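Local coordinates for DegV family protein (Streptococcus agalactiae, PDB 3LUP), which binds elaidic acid and probably other long-chain fatty acids, and may serve in lipid transport or fatty acid metabolism, at residues L6-D11 with L88-A93; F161-D166 with K190-F195. All blocks are in the same frame, centred on the assembly; numbering follows the deposited sequence.

From the N terminus the chain first lays down strand 6-11 and, after helices 48-57 and 69-81, returns as strand 86-89 beside it: interaction 1 closes this loop, joining neighbours in the four-stranded parallel sheet. Further on, strand 159-163 leads through helices 168-173 and 179-186 to strand 192-195, and interaction 2 closes that shorter loop in the six-stranded mixed sheet. The loops follow one another without nesting or crossing. The centres of interactions 1 and 2 lie about 26 Å apart, on opposite sides of the chain's centre, yet Ala93 CB packs 4.0 Å from Phe195 CE1. Ile92, in the loop leaving the parallel sheet, and Phe195, in the mixed sheet, both touch the bound elaidic acid.

Interaction 1: residues L6-D11 with L88-A93; sequences LALITD and LGLFIA
Ala7 and Ile9 on one strand and Leu88 and Leu90 of segment 88-93 exchange backbone hydrogen bonds. Leu88 N donates to Ala7 O (3.0 Å). Ile9 N in turn donates to Leu88 O (3.0 Å). Leu90 N reaches Ile9 O (2.7 Å). Farther along, side chains take over the bonding. Thr10 OG1, turned opposite its own N (chi1 -176°), donates to Leu90 O at 3.0 Å; Gln127 NE2 is a second donor to that carbonyl. Asp11 OD2 accepts Ile92 N (3.0 Å) through its syn lone pair, with an N-H...O angle of 164°, while OD1 is held mainly by Ser13 OG. The buried carboxylate thus has a partner on each oxygen. OD2 also lies at the edge of the Phe91 ring, in its plane, where the ring's hydrogens are slightly positive. Branched Ile9 suits a strand, and its CG2 touches Phe91 CE1 at 3.4 Å. Gly89, lacking a side chain, leaves room for the Phe91 ring. On the other face Leu8 CD2 meets Leu90 CD1, under helix 124-138. With helix 69-81 against Ile9, this parallel sheet of order 2-1-3-4 forms an alpha/beta/alpha sandwich, whose loop at the strands' C-terminal ends carries Ile92 to the fatty-acid pocket.

Interaction 2: residues F161-D166 with K190-F195; sequences FIVVND and KPVLHF
Two adjacent antiparallel strands of the mixed sheet in this DegV-family protein, 159-163 and 192-195, meet here beside the fatty-acid pocket. Ile162 and Leu193 form the hydrogen-bonded pair: Ile162 N donates to Leu193 O (2.8 Å), tilted 35° from the carbonyl plane. Leu193 N returns the bond to Ile162 O (2.9 Å), in the plane of the Ile162 carbonyl. Their side chains share one face, where Ile162 CD1 reaches Phe195 CE2 at 4.3 Å. Phe195 and Ile162 both touch the elaidic acid, and apolar residues suit walls that line a hydrocarbon chain. On the opposite face Phe161 pairs with His194 at a non-hydrogen-bonded position. In His194 a chi1 of 80° puts CG between the backbone N and the carbonyl carbon, which brings the imidazole alongside the Phe161 ring, the planes oblique at 40°. His194 CB sits over the centre of the phenyl face, 3.5 Å from the Phe161 centroid, a CH-pi contact, while Val192 CG1 comes to the ring's edge in plane. Tyr204 meets both rings edge-to-face, and helix 210-224 covers the phenyl group. Beyond Val163 the strands separate, and a water bridges the gap, accepting from Val164 N and donating to Pro191 O (2.7 Å). Farther out, Lys190 bends at chi2 and chi4, laying CD across Val163 CG1 at 4.1 Å, so its methylenes pack while its ammonium group stays near the exposed Asn165. Backbone bonds and one water thus meet the polar needs of the join, leaving apolar side chains beside Ile162 to face the ligand.

Interaction 1: residues L6-D11 with L88-A93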
loop_
_atom_site.group_PDB
_atom_site.type_symbol
_atom_site.label_atom_id
_atom_site.label_comp_id
_atom_site.label_asym_id
_atom_site.label_seq_id
_atom_site.Cartn_x
_atom_site.Cartn_y
_atom_site.Cartn_z
ATOM N N LEU A 6 2.401 -2.360 23.133
ATOM C CA LEU A 6 1.628 -2.293 21.904
ATOM C C LEU A 6 2.328 -3.039 20.777
ATOM O O LEU A 6 3.538 -2.867 20.571
ATOM C CB LEU A 6 1.415 -0.834 21.506
ATOM C CG LEU A 6 0.833 -0.527 20.121
ATOM C CD1 LEU A 6 -0.655 -0.912 20.055
ATOM C CD2 LEU A 6 1.035 0.940 19.768
ATOM N N ALA A 7 1.577 -3.878 20.064
ATOM C CA ALA A 7 2.124 -4.578 18.921
ATOM C C ALA A 7 1.613 -3.940 17.644
ATOM O O ALA A 7 0.476 -3.428 17.591
ATOM C CB ALA A 7 1.760 -6.019 18.962
ATOM N N LEU A 8 2.452 -3.968 16.616
ATOM C CA LEU A 8 2.020 -3.526 15.310
ATOM C C LEU A 8 2.009 -4.623 14.268
ATOM O O LEU A 8 3.030 -5.270 14.008
ATOM C CB LEU A 8 2.808 -2.300 14.830
ATOM C CG LEU A 8 1.934 -1.082 15.118
ATOM C CD1 LEU A 8 2.385 -0.401 16.392
ATOM C CD2 LEU A 8 1.875 -0.119 13.950
ATOM N N ILE A 9 0.832 -4.837 13.684
ATOM C CA ILE A 9 0.711 -5.836 12.629
ATOM C C ILE A 9 0.349 -5.210 11.280
ATOM O O ILE A 9 -0.515 -4.310 11.176
ATOM C CB ILE A 9 -0.260 -6.997 12.989
ATOM C CG1 ILE A 9 0.193 -7.716 14.253
ATOM C CG2 ILE A 9 -0.276 -8.042 11.903
ATOM C CD1 ILE A 9 -0.291 -7.103 15.529
ATOM N N THR A 10 1.049 -5.702 10.262
ATOM C CA THR A 10 0.863 -5.266 8.900
ATOM C C THR A 10 1.099 -6.438 7.967
ATOM O O THR A 10 1.312 -7.548 8.426
ATOM C CB THR A 10 1.798 -4.083 8.555
ATOM O OG1 THR A 10 1.501 -3.628 7.224
ATOM C CG2 THR A 10 3.260 -4.489 8.656
ATOM N N ASP A 11 1.048 -6.194 6.665
ATOM C CA ASP A 11 1.294 -7.244 5.701
ATOM C C ASP A 11 2.411 -6.795 4.781
ATOM O O ASP A 11 2.850 -5.661 4.850
ATOM C CB ASP A 11 0.016 -7.599 4.934
ATOM C CG ASP A 11 -0.680 -6.372 4.351
ATOM O OD1 ASP A 11 -0.036 -5.635 3.550
ATOM O OD2 ASP A 11 -1.871 -6.152 4.708
ATOM N N LEU A 88 -2.387 -2.713 17.183
ATOM C CA LEU A 88 -2.850 -1.946 16.014
ATOM C C LEU A 88 -2.510 -2.656 14.701
ATOM O O LEU A 88 -1.335 -2.843 14.359
ATOM C CB LEU A 88 -2.282 -0.529 16.029
ATOM C CG LEU A 88 -2.826 0.479 15.012
ATOM C CD1 LEU A 88 -4.319 0.675 15.144
ATOM C CD2 LEU A 88 -2.111 1.800 15.201
ATOM N N GLY A 89 -3.553 -3.079 13.989
ATOM C CA GLY A 89 -3.396 -3.784 12.718
ATOM C C GLY A 89 -3.651 -2.825 11.574
ATOM O O GLY A 89 -4.769 -2.300 11.429
ATOM N N LEU A 90 -2.599 -2.583 10.785
ATOM C CA LEU A 90 -2.632 -1.664 9.630
ATOM C C LEU A 90 -2.341 -2.403 8.312
ATOM O O LEU A 90 -1.192 -2.501 7.854
ATOM C CB LEU A 90 -1.652 -0.508 9.828
ATOM C CG LEU A 90 -1.938 0.482 10.955
ATOM C CD1 LEU A 90 -0.799 1.486 11.050
ATOM C CD2 LEU A 90 -3.264 1.192 10.746
ATOM N N PHE A 91 -3.408 -2.930 7.722
ATOM C CA PHE A 91 -3.298 -3.778 6.554
ATOM C C PHE A 91 -3.768 -3.076 5.284
ATOM O O PHE A 91 -4.410 -2.010 5.334
ATOM C CB PHE A 91 -4.105 -5.060 6.758
ATOM C CG PHE A 91 -3.798 -5.768 8.042
ATOM C CD1 PHE A 91 -2.609 -6.484 8.188
ATOM C CD2 PHE A 91 -4.696 -5.713 9.107
ATOM C CE1 PHE A 91 -2.309 -7.122 9.377
ATOM C CE2 PHE A 91 -4.423 -6.356 10.294
ATOM C CZ PHE A 91 -3.218 -7.063 10.441
ATOM N N ILE A 92 -3.425 -3.697 4.155
ATOM C CA ILE A 92 -3.931 -3.361 2.827
ATOM C C ILE A 92 -5.411 -2.865 2.801
ATOM O O ILE A 92 -6.278 -3.388 3.521
ATOM C CB ILE A 92 -3.694 -4.583 1.886
ATOM C CG1 ILE A 92 -4.011 -4.259 0.431
ATOM C CG2 ILE A 92 -4.483 -5.806 2.345
ATOM C CD1 ILE A 92 -3.163 -5.053 -0.559
ATOM N N ALA A 93 -5.670 -1.837 1.987
ATOM C CA ALA A 93 -7.012 -1.257 1.773
ATOM C C ALA A 93 -8.172 -2.248 1.657
ATOM O O ALA A 93 -8.120 -3.180 0.859
ATOM C CB ALA A 93 -6.981 -0.384 0.522
#

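Interaction 2: residues F161-D166 with K190-F195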
loop_
_atom_site.group_PDB
_atom_site.type_symbol
_atom_site.label_atom_id
_atom_site.label_comp_id
_atom_site.label_asym_id
_atom_site.label_seq_id
_atom_site.Cartn_x
_atom_site.Cartn_y
_atom_site.Cartn_z
ATOM N N PHE A 161 -1.783 8.078 -6.097
ATOM C CA PHE A 161 -2.082 8.264 -7.512
ATOM C C PHE A 161 -1.182 7.381 -8.376
ATOM O O PHE A 161 -0.026 7.178 -8.048
ATOM C CB PHE A 161 -1.928 9.738 -7.877
ATOM C CG PHE A 161 -3.077 10.604 -7.402
ATOM C CD1 PHE A 161 -3.998 11.132 -8.320
ATOM C CD2 PHE A 161 -3.253 10.879 -6.050
ATOM C CE1 PHE A 161 -5.074 11.918 -7.898
ATOM C CE2 PHE A 161 -4.329 11.680 -5.619
ATOM C CZ PHE A 161 -5.242 12.196 -6.550
ATOM N N ILE A 162 -1.723 6.863 -9.476
ATOM C CA ILE A 162 -1.046 5.844 -10.281
ATOM C C ILE A 162 -1.230 6.080 -11.765
ATOM O O ILE A 162 -2.290 6.498 -12.210
ATOM C CB ILE A 162 -1.601 4.406 -10.011
ATOM C CG1 ILE A 162 -2.026 4.214 -8.544
ATOM C CG2 ILE A 162 -0.597 3.331 -10.470
ATOM C CD1 ILE A 162 -3.181 3.218 -8.383
ATOM N N VAL A 163 -0.193 5.791 -12.530
ATOM C CA VAL A 163 -0.314 5.739 -13.972
ATOM C C VAL A 163 0.318 4.437 -14.397
ATOM O O VAL A 163 1.490 4.189 -14.115
ATOM C CB VAL A 163 0.373 6.922 -14.676
ATOM C CG1 VAL A 163 0.481 6.664 -16.193
ATOM C CG2 VAL A 163 -0.381 8.207 -14.383
ATOM N N VAL A 164 -0.472 3.595 -15.046
ATOM C CA VAL A 164 -0.007 2.264 -15.379
ATOM C C VAL A 164 0.425 2.186 -16.841
ATOM O O VAL A 164 0.070 3.048 -17.665
ATOM C CB VAL A 164 -1.039 1.155 -14.998
ATOM C CG1 VAL A 164 -1.376 1.239 -13.527
ATOM C CG2 VAL A 164 -2.297 1.234 -15.854
ATOM N N ASN A 165 1.201 1.161 -17.157
ATOM C CA ASN A 165 1.602 0.980 -18.520
ATOM C C ASN A 165 0.507 0.286 -19.327
ATOM O O ASN A 165 0.159 0.719 -20.433
ATOM C CB ASN A 165 2.922 0.248 -18.605
ATOM C CG ASN A 165 3.544 0.392 -19.947
ATOM O OD1 ASN A 165 3.946 -0.595 -20.565
ATOM N ND2 ASN A 165 3.604 1.632 -20.444
ATOM N N ASP A 166 -0.051 -0.782 -18.766
ATOM C CA ASP A 166 -1.178 -1.452 -19.397
ATOM C C ASP A 166 -2.222 -1.879 -18.373
ATOM O O ASP A 166 -1.904 -2.406 -17.298
ATOM C CB ASP A 166 -0.716 -2.624 -20.284
ATOM C CG ASP A 166 -0.510 -3.919 -19.506
ATOM O OD1 ASP A 166 0.181 -3.865 -18.457
ATOM O OD2 ASP A 166 -1.039 -4.973 -19.955
ATOM N N LYS A 190 -3.690 7.519 -21.456
ATOM C CA LYS A 190 -2.905 7.270 -20.243
ATOM C C LYS A 190 -3.594 7.908 -19.037
ATOM O O LYS A 190 -3.241 9.021 -18.631
ATOM C CB LYS A 190 -1.466 7.788 -20.407
ATOM C CG LYS A 190 -0.515 6.825 -21.124
ATOM C CD LYS A 190 0.027 5.753 -20.155
ATOM C CE LYS A 190 0.974 4.739 -20.816
ATOM N NZ LYS A 190 0.565 4.249 -22.174
ATOM N N PRO A 191 -4.606 7.219 -18.468
ATOM C CA PRO A 191 -5.382 7.795 -17.363
ATOM C C PRO A 191 -4.599 7.874 -16.066
ATOM O O PRO A 191 -3.734 7.037 -15.797
ATOM C CB PRO A 191 -6.516 6.799 -17.193
ATOM C CG PRO A 191 -5.938 5.497 -17.682
ATOM C CD PRO A 191 -5.096 5.874 -18.841
ATOM N N VAL A 192 -4.903 8.899 -15.282
ATOM C CA VAL A 192 -4.425 9.030 -13.916
ATOM C C VAL A 192 -5.484 8.410 -13.002
ATOM O O VAL A 192 -6.682 8.745 -13.079
ATOM C CB VAL A 192 -4.191 10.517 -13.525
ATOM C CG1 VAL A 192 -3.568 10.626 -12.148
ATOM C CG2 VAL A 192 -3.315 11.218 -14.537
ATOM N N LEU A 193 -5.028 7.498 -12.149
ATOM C CA LEU A 193 -5.896 6.771 -11.226
ATOM C C LEU A 193 -5.534 7.144 -9.815
ATOM O O LEU A 193 -4.421 7.592 -9.561
ATOM C CB LEU A 193 -5.720 5.266 -11.415
ATOM C CG LEU A 193 -5.825 4.772 -12.861
ATOM C CD1 LEU A 193 -5.205 3.412 -13.024
ATOM C CD2 LEU A 193 -7.263 4.773 -13.307
ATOM N N HIS A 194 -6.483 6.985 -8.900
ATOM C CA HIS A 194 -6.231 7.247 -7.496
ATOM C C HIS A 194 -7.087 6.389 -6.580
ATOM O O HIS A 194 -7.965 5.668 -7.044
ATOM C CB HIS A 194 -6.394 8.739 -7.197
ATOM C CG HIS A 194 -7.812 9.197 -7.042
ATOM N ND1 HIS A 194 -8.843 8.747 -7.838
ATOM C CD2 HIS A 194 -8.361 10.100 -6.194
ATOM C CE1 HIS A 194 -9.967 9.344 -7.482
ATOM N NE2 HIS A 194 -9.701 10.170 -6.487
ATOM N N PHE A 195 -6.814 6.451 -5.282
ATOM C CA PHE A 195 -7.669 5.805 -4.284
ATOM C C PHE A 195 -8.840 6.676 -3.842
ATOM O O PHE A 195 -8.664 7.837 -3.463
ATOM C CB PHE A 195 -6.851 5.406 -3.071
ATOM C CG PHE A 195 -6.112 4.111 -3.237
ATOM C CD1 PHE A 195 -6.520 2.968 -2.539
ATOM C CD2 PHE A 195 -4.997 4.027 -4.072
ATOM C CE1 PHE A 195 -5.841 1.762 -2.670
ATOM C CE2 PHE A 195 -4.307 2.809 -4.220
ATOM C CZ PHE A 195 -4.737 1.674 -3.510
HETATM O O HOH W 1 -3.225 4.366 -15.901
#